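LipS lipolytic enzyme (Unidentified, PDB 4FBL) probably hydrolyses ester bonds of lipids as a thermostable lipase of the alpha/beta-hydrolase superfamily. Local coordinates at residues P172-G177 against Y192-V197; P215-P220 against I244-K249. All coordinates share one frame; numbering follows the deposited sequence.

Interaction 1 (P172-G177 against Y192-V197)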
ATOM      1  N   PRO C 172       2.987 -10.139  17.734  1.00 32.99           N
ATOM      2  CA  PRO C 172       2.153 -11.312  18.116  1.00 32.74           C
ATOM      3  C   PRO C 172       1.413 -11.893  16.906  1.00 34.03           C
ATOM      4  O   PRO C 172       1.191 -11.127  15.909  1.00 33.27           O
ATOM      5  CB  PRO C 172       1.099 -10.701  19.041  1.00 31.84           C
ATOM      6  CG  PRO C 172       1.109  -9.255  18.792  1.00 33.87           C
ATOM      7  CD  PRO C 172       2.497  -8.871  18.330  1.00 32.64           C
ATOM      8  N   ALA C 173       0.947 -13.155  16.948  1.00 33.85           N
ATOM      9  CA  ALA C 173       0.050 -13.588  15.846  1.00 33.42           C
ATOM     10  C   ALA C 173      -1.303 -12.812  15.770  1.00 33.75           C
ATOM     11  O   ALA C 173      -1.827 -12.591  14.682  1.00 32.95           O
ATOM     12  CB  ALA C 173      -0.186 -15.073  15.864  1.00 34.33           C
ATOM     13  N   GLU C 174      -1.880 -12.401  16.902  1.00 33.99           N
ATOM     14  CA  GLU C 174      -3.221 -11.812  16.886  1.00 34.05           C
ATOM     15  C   GLU C 174      -3.275 -10.630  17.759  1.00 34.71           C
ATOM     16  O   GLU C 174      -2.512 -10.525  18.684  1.00 35.15           O
ATOM     17  CB  GLU C 174      -4.280 -12.834  17.353  1.00 33.62           C
ATOM     18  CG  GLU C 174      -4.456 -13.935  16.378  1.00 35.94           C
ATOM     19  CD  GLU C 174      -5.293 -15.094  16.916  1.00 37.76           C
ATOM     20  OE1 GLU C 174      -5.564 -15.131  18.127  1.00 39.86           O
ATOM     21  OE2 GLU C 174      -5.698 -15.960  16.121  1.00 34.72           O
ATOM     22  N   LEU C 175      -4.144  -9.716  17.428  1.00 36.12           N
ATOM     23  CA  LEU C 175      -4.451  -8.565  18.230  1.00 40.35           C
ATOM     24  C   LEU C 175      -5.959  -8.705  18.518  1.00 42.31           C
ATOM     25  O   LEU C 175      -6.598  -9.517  17.870  1.00 41.04           O
ATOM     26  CB  LEU C 175      -4.262  -7.302  17.373  1.00 41.53           C
ATOM     27  CG  LEU C 175      -3.126  -6.258  17.303  1.00 45.11           C
ATOM     28  CD1 LEU C 175      -3.654  -4.796  17.696  1.00 47.89           C
ATOM     29  CD2 LEU C 175      -1.845  -6.702  18.039  1.00 46.46           C
ATOM     30  N   PRO C 176      -6.488  -7.980  19.537  1.00 45.17           N
ATOM     31  CA  PRO C 176      -7.877  -7.526  19.684  1.00 47.10           C
ATOM     32  C   PRO C 176      -8.593  -7.058  18.399  1.00 48.99           C
ATOM     33  O   PRO C 176      -7.994  -6.385  17.508  1.00 48.74           O
ATOM     34  CB  PRO C 176      -7.719  -6.379  20.663  1.00 47.32           C
ATOM     35  CG  PRO C 176      -6.639  -7.047  21.719  1.00 47.12           C
ATOM     36  CD  PRO C 176      -5.878  -8.112  20.883  1.00 45.82           C
ATOM     37  N   GLY C 177      -9.886  -7.397  18.319  1.00 49.98           N
ATOM     38  CA  GLY C 177     -10.648  -7.240  17.057  1.00 50.68           C
ATOM     39  C   GLY C 177     -11.019  -5.797  16.748  1.00 51.06           C
ATOM     40  O   GLY C 177     -10.881  -4.923  17.623  1.00 51.24           O
ATOM     41  N   TYR C 192     -14.506 -11.373  13.168  1.00 27.51           N
ATOM     42  CA  TYR C 192     -13.601 -12.131  14.072  1.00 25.30           C
ATOM     43  C   TYR C 192     -13.344 -11.264  15.314  1.00 24.58           C
ATOM     44  O   TYR C 192     -13.330 -10.037  15.238  1.00 25.02           O
ATOM     45  CB  TYR C 192     -12.268 -12.482  13.378  1.00 23.11           C
ATOM     46  CG  TYR C 192     -12.347 -13.469  12.249  1.00 24.85           C
ATOM     47  CD1 TYR C 192     -13.025 -14.685  12.384  1.00 22.88           C
ATOM     48  CD2 TYR C 192     -11.665 -13.215  11.013  1.00 24.13           C
ATOM     49  CE1 TYR C 192     -13.018 -15.645  11.362  1.00 22.90           C
ATOM     50  CE2 TYR C 192     -11.709 -14.139   9.967  1.00 22.93           C
ATOM     51  CZ  TYR C 192     -12.367 -15.355  10.119  1.00 24.23           C
ATOM     52  OH  TYR C 192     -12.379 -16.279   9.047  1.00 20.61           O
ATOM     53  N   PRO C 193     -13.183 -11.919  16.486  1.00 25.83           N
ATOM     54  CA  PRO C 193     -12.964 -11.307  17.760  1.00 26.46           C
ATOM     55  C   PRO C 193     -11.485 -10.791  17.934  1.00 28.15           C
ATOM     56  O   PRO C 193     -11.184 -10.024  18.899  1.00 26.66           O
ATOM     57  CB  PRO C 193     -13.288 -12.455  18.745  1.00 27.75           C
ATOM     58  CG  PRO C 193     -12.828 -13.690  18.031  1.00 25.88           C
ATOM     59  CD  PRO C 193     -13.331 -13.386  16.593  1.00 24.09           C
ATOM     60  N   VAL C 194     -10.629 -11.183  16.976  1.00 27.77           N
ATOM     61  CA  VAL C 194      -9.197 -10.819  16.943  1.00 28.46           C
ATOM     62  C   VAL C 194      -8.836 -10.349  15.487  1.00 29.67           C
ATOM     63  O   VAL C 194      -9.501 -10.759  14.471  1.00 28.13           O
ATOM     64  CB  VAL C 194      -8.276 -12.022  17.370  1.00 27.16           C
ATOM     65  CG1 VAL C 194      -8.625 -12.501  18.803  1.00 28.12           C
ATOM     66  CG2 VAL C 194      -8.370 -13.254  16.404  1.00 26.94           C
ATOM     67  N   THR C 195      -7.825  -9.479  15.397  1.00 29.13           N
ATOM     68  CA  THR C 195      -7.153  -9.175  14.103  1.00 28.48           C
ATOM     69  C   THR C 195      -5.892 -10.029  13.863  1.00 27.14           C
ATOM     70  O   THR C 195      -4.943  -9.975  14.675  1.00 27.80           O
ATOM     71  CB  THR C 195      -6.746  -7.761  14.153  1.00 28.91           C
ATOM     72  OG1 THR C 195      -7.923  -6.978  14.390  1.00 32.21           O
ATOM     73  CG2 THR C 195      -6.043  -7.358  12.826  1.00 31.39           C
ATOM     74  N   PRO C 196      -5.897 -10.893  12.828  1.00 25.91           N
ATOM     75  CA  PRO C 196      -4.711 -11.686  12.501  1.00 25.71           C
ATOM     76  C   PRO C 196      -3.644 -10.761  11.830  1.00 25.85           C
ATOM     77  O   PRO C 196      -3.828 -10.209  10.720  1.00 24.52           O
ATOM     78  CB  PRO C 196      -5.191 -12.683  11.441  1.00 24.05           C
ATOM     79  CG  PRO C 196      -6.614 -12.412  11.272  1.00 27.43           C
ATOM     80  CD  PRO C 196      -6.977 -11.109  11.842  1.00 24.87           C
ATOM     81  N   VAL C 197      -2.568 -10.557  12.569  1.00 25.08           N
ATOM     82  CA  VAL C 197      -1.463  -9.642  12.169  1.00 22.25           C
ATOM     83  C   VAL C 197      -0.925  -9.799  10.740  1.00 19.52           C
ATOM     84  O   VAL C 197      -0.811  -8.792  10.024  1.00 19.67           O
ATOM     85  CB  VAL C 197      -0.373  -9.675  13.266  1.00 21.93           C
ATOM     86  CG1 VAL C 197       0.942  -8.942  12.796  1.00 18.53           C
ATOM     87  CG2 VAL C 197      -0.903  -8.967  14.421  1.00 21.04           C
TER
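Leu175 and Thr195 form the hydrogen-bonded pair at the middle of two short antiparallel strands, 174-176 and 194-196, whose axes come within 4.3 Å and run at 147° to each other. Both backbone groups of the pair are used: Leu175 N reaches Thr195 O at 2.9 Å, and Thr195 N donates to Leu175 O from well above the carbonyl plane. Beyond Thr195 the pairing continues through Val197 N, 3.0 Å from Ala173 O.

Leu175 and Thr195 share one face, their CB atoms 4.1 Å apart. The threonine hydroxyl, set beside its own backbone N (chi1 -57°), donates across to Pro176 O, OG1 to O 3.2 Å, again from above the carbonyl plane. A valine at Thr195 would probably leave Pro176 O without this donor and the strand end less firmly tied. Glu174 and Pro196 take the other face, while at Pro176 and Val194 the side chains diverge; the Glu174 chain nevertheless crosses Val194, whose CG2 lies 3.6 Å from Glu174 CD, so the carboxylate carbon rests on an apolar branch.

Pro93 of helix 93-97 touches both Glu174 and Val194, while Thr195 packs on Phe60 and Ile178, which line the spermidine pocket. This two-stranded antiparallel sheet, separate from the central one, sits in the chain between strands 147-151 and 221-226, where alpha/beta hydrolases commonly carry a cap, and is probably part of one beside the ligand site.

Interaction 2 (P215-P220 against I244-K249)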
ATOM      1  N   PRO C 215      -8.206   8.813 -10.096  1.00 23.08           N
ATOM      2  CA  PRO C 215      -8.400   9.639 -11.319  1.00 23.29           C
ATOM      3  C   PRO C 215      -9.048   8.791 -12.448  1.00 21.83           C
ATOM      4  O   PRO C 215      -9.770   9.284 -13.295  1.00 24.16           O
ATOM      5  CB  PRO C 215      -6.929  10.011 -11.708  1.00 22.22           C
ATOM      6  CG  PRO C 215      -6.284  10.152 -10.274  1.00 25.79           C
ATOM      7  CD  PRO C 215      -6.796   8.840  -9.644  1.00 22.78           C
ATOM      8  N   ARG C 216      -8.834   7.505 -12.430  1.00 21.35           N
ATOM      9  CA  ARG C 216      -9.455   6.616 -13.406  1.00 22.26           C
ATOM     10  C   ARG C 216     -10.902   6.233 -13.183  1.00 21.92           C
ATOM     11  O   ARG C 216     -11.554   5.695 -14.107  1.00 22.80           O
ATOM     12  CB  ARG C 216      -8.703   5.335 -13.434  1.00 23.37           C
ATOM     13  CG  ARG C 216      -7.472   5.294 -14.301  1.00 29.32           C
ATOM     14  CD  ARG C 216      -6.929   3.950 -13.959  1.00 37.44           C
ATOM     15  NE  ARG C 216      -6.211   3.351 -15.039  1.00 43.35           N
ATOM     16  CZ  ARG C 216      -6.511   2.245 -15.711  1.00 40.75           C
ATOM     17  NH1 ARG C 216      -7.579   1.484 -15.496  1.00 30.93           N
ATOM     18  NH2 ARG C 216      -5.633   1.912 -16.644  1.00 42.78           N
ATOM     19  N   VAL C 217     -11.427   6.497 -11.997  1.00 22.09           N
ATOM     20  CA  VAL C 217     -12.857   6.189 -11.731  1.00 22.00           C
ATOM     21  C   VAL C 217     -13.706   7.252 -12.414  1.00 23.88           C
ATOM     22  O   VAL C 217     -13.508   8.413 -12.119  1.00 22.21           O
ATOM     23  CB  VAL C 217     -13.214   6.238 -10.230  1.00 22.42           C
ATOM     24  CG1 VAL C 217     -14.702   5.998 -10.055  1.00 21.17           C
ATOM     25  CG2 VAL C 217     -12.393   5.194  -9.447  1.00 15.83           C
ATOM     26  N   LYS C 218     -14.603   6.836 -13.317  1.00 23.66           N
ATOM     27  CA  LYS C 218     -15.382   7.752 -14.161  1.00 26.92           C
ATOM     28  C   LYS C 218     -16.875   7.516 -13.959  1.00 24.70           C
ATOM     29  O   LYS C 218     -17.631   8.344 -14.340  1.00 24.27           O
ATOM     30  CB  LYS C 218     -15.125   7.509 -15.706  1.00 27.89           C
ATOM     31  CG  LYS C 218     -13.772   8.054 -16.303  1.00 35.91           C
ATOM     32  CD  LYS C 218     -13.718   9.649 -16.570  1.00 44.44           C
ATOM     33  CE  LYS C 218     -12.298  10.181 -17.016  1.00 46.01           C
ATOM     34  NZ  LYS C 218     -11.180   9.612 -16.133  1.00 39.24           N
ATOM     35  N   CYS C 219     -17.311   6.350 -13.484  1.00 23.86           N
ATOM     36  CA  CYS C 219     -18.758   6.146 -13.367  1.00 22.88           C
ATOM     37  C   CYS C 219     -19.376   7.038 -12.280  1.00 22.89           C
ATOM     38  O   CYS C 219     -18.681   7.497 -11.394  1.00 20.43           O
ATOM     39  CB  CYS C 219     -19.095   4.672 -13.068  1.00 23.88           C
ATOM     40  SG  CYS C 219     -18.348   4.043 -11.479  1.00 25.61           S
ATOM     41  N   PRO C 220     -20.712   7.232 -12.310  1.00 21.78           N
ATOM     42  CA  PRO C 220     -21.437   7.876 -11.196  1.00 22.19           C
ATOM     43  C   PRO C 220     -21.116   7.294  -9.796  1.00 20.96           C
ATOM     44  O   PRO C 220     -20.916   6.101  -9.653  1.00 20.45           O
ATOM     45  CB  PRO C 220     -22.916   7.691 -11.572  1.00 22.12           C
ATOM     46  CG  PRO C 220     -22.915   7.627 -13.029  1.00 21.95           C
ATOM     47  CD  PRO C 220     -21.608   6.903 -13.424  1.00 22.92           C
ATOM     48  N   ILE C 244     -11.784  11.434  -7.614  1.00 27.35           N
ATOM     49  CA  ILE C 244     -12.297  10.711  -8.753  1.00 27.88           C
ATOM     50  C   ILE C 244     -12.515  11.601  -9.959  1.00 28.67           C
ATOM     51  O   ILE C 244     -12.805  12.792  -9.835  1.00 29.40           O
ATOM     52  CB  ILE C 244     -13.719  10.067  -8.473  1.00 28.83           C
ATOM     53  CG1 ILE C 244     -14.698  11.115  -7.898  1.00 26.68           C
ATOM     54  CG2 ILE C 244     -13.580   8.848  -7.608  1.00 25.35           C
ATOM     55  CD1 ILE C 244     -16.150  10.555  -7.837  1.00 33.21           C
ATOM     56  N   GLY C 245     -12.493  10.985 -11.129  1.00 29.07           N
ATOM     57  CA  GLY C 245     -12.706  11.699 -12.398  1.00 27.94           C
ATOM     58  C   GLY C 245     -14.165  11.740 -12.761  1.00 27.52           C
ATOM     59  O   GLY C 245     -14.506  12.383 -13.739  1.00 26.80           O
ATOM     60  N   SER C 246     -15.052  11.066 -11.986  1.00 27.02           N
ATOM     61  CA  SER C 246     -16.512  11.105 -12.243  1.00 28.23           C
ATOM     62  C   SER C 246     -17.115  12.493 -12.340  1.00 28.49           C
ATOM     63  O   SER C 246     -16.874  13.349 -11.496  1.00 29.82           O
ATOM     64  CB  SER C 246     -17.257  10.305 -11.165  1.00 27.44           C
ATOM     65  OG  SER C 246     -16.533   9.093 -10.935  1.00 27.64           O
ATOM     66  N   THR C 247     -17.963  12.740 -13.324  1.00 30.51           N
ATOM     67  CA  THR C 247     -18.622  14.062 -13.378  1.00 30.95           C
ATOM     68  C   THR C 247     -19.880  14.013 -12.508  1.00 31.22           C
ATOM     69  O   THR C 247     -20.336  15.026 -12.019  1.00 31.01           O
ATOM     70  CB  THR C 247     -18.929  14.503 -14.824  1.00 32.05           C
ATOM     71  OG1 THR C 247     -19.951  13.669 -15.339  1.00 33.67           O
ATOM     72  CG2 THR C 247     -17.722  14.264 -15.749  1.00 33.93           C
ATOM     73  N   GLU C 248     -20.398  12.816 -12.235  1.00 30.27           N
ATOM     74  CA  GLU C 248     -21.589  12.714 -11.392  1.00 30.98           C
ATOM     75  C   GLU C 248     -21.235  12.103 -10.028  1.00 29.36           C
ATOM     76  O   GLU C 248     -20.835  10.920  -9.951  1.00 28.60           O
ATOM     77  CB  GLU C 248     -22.628  11.814 -12.053  1.00 33.14           C
ATOM     78  CG  GLU C 248     -23.286  12.384 -13.273  1.00 39.53           C
ATOM     79  CD  GLU C 248     -24.721  11.953 -13.277  1.00 52.12           C
ATOM     80  OE1 GLU C 248     -25.418  12.287 -12.269  1.00 55.42           O
ATOM     81  OE2 GLU C 248     -25.137  11.248 -14.249  1.00 55.04           O
ATOM     82  N   LYS C 249     -21.334  12.875  -8.958  1.00 28.09           N
ATOM     83  CA  LYS C 249     -20.824  12.362  -7.689  1.00 27.26           C
ATOM     84  C   LYS C 249     -21.521  13.067  -6.599  1.00 27.45           C
ATOM     85  O   LYS C 249     -21.846  14.211  -6.764  1.00 28.10           O
ATOM     86  CB  LYS C 249     -19.319  12.562  -7.556  1.00 26.55           C
ATOM     87  CG  LYS C 249     -18.833  14.044  -7.885  1.00 26.23           C
ATOM     88  CD  LYS C 249     -17.347  14.158  -7.697  1.00 25.99           C
ATOM     89  CE  LYS C 249     -16.818  15.659  -7.824  1.00 26.94           C
ATOM     90  NZ  LYS C 249     -15.315  15.732  -8.066  1.00 28.91           N
TER
HETATM   91  O   HOH W   1     -19.800  10.192 -13.597  1.00 22.74           O
HETATM   92  O   HOH W   2     -17.495  10.960 -15.638  1.00 39.00           O
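Ser246 reaches across to the 215-220 loop with its hydroxyl, which donates to Cys219 O, OG to O 2.7 Å. With OG anti to its carbonyl carbon (chi1 -43°), this torsion sets OG beside its own backbone N, within bonding distance of Cys219 O, and the donor lies 32° off the carbonyl plane. One step back, Gly245 N makes a weak, bent bond to Val217 O, 2.9 Å long with 129° at the hydrogen. Next to these polar links Ile244 lays its CG2 branch obliquely against Val217; Ile244 CG2 lies 3.7 Å from Val217 CB. At the far end Pro220 CA directs its hydrogen at Glu248 O, 3.3 Å away, and the CB atoms of the two residues also meet.

Each segment follows a helix and leads into a strand of the central sheet, 221-226 or 249-254, so two successive helix-to-strand connections of the alpha/beta-hydrolase fold lie side by side here.

Two waters form the next shell: both donate to Lys218 O, one accepting from Glu248 N and the other from Thr247 N. Val217 and Cys219 pack on Ala138 of helix 129-140, and His281 lies against Pro220 and Glu248. Farther out, Pro215 and Arg216 pack on Pro160 and Ala164 of the second subunit, respectively.

How the interactions relate
Interactions 1 and 2 lie on opposite sides of the chain's centre, their centres 36 Å apart and their nearest atoms about 26 Å apart. They come in series: interaction 1 closes before interaction 2 opens, with helix 200-213 running between them. The first is a separate two-stranded sheet near the spermidine pocket; the second joins the loops leading into strands 221-226 and 249-254, neighbours at one side of the main sheet. Interaction 1 thus pairs two strands of what is probably a cap near the ligand, whereas interaction 2 ties together connections of the core and adjoins the second subunit.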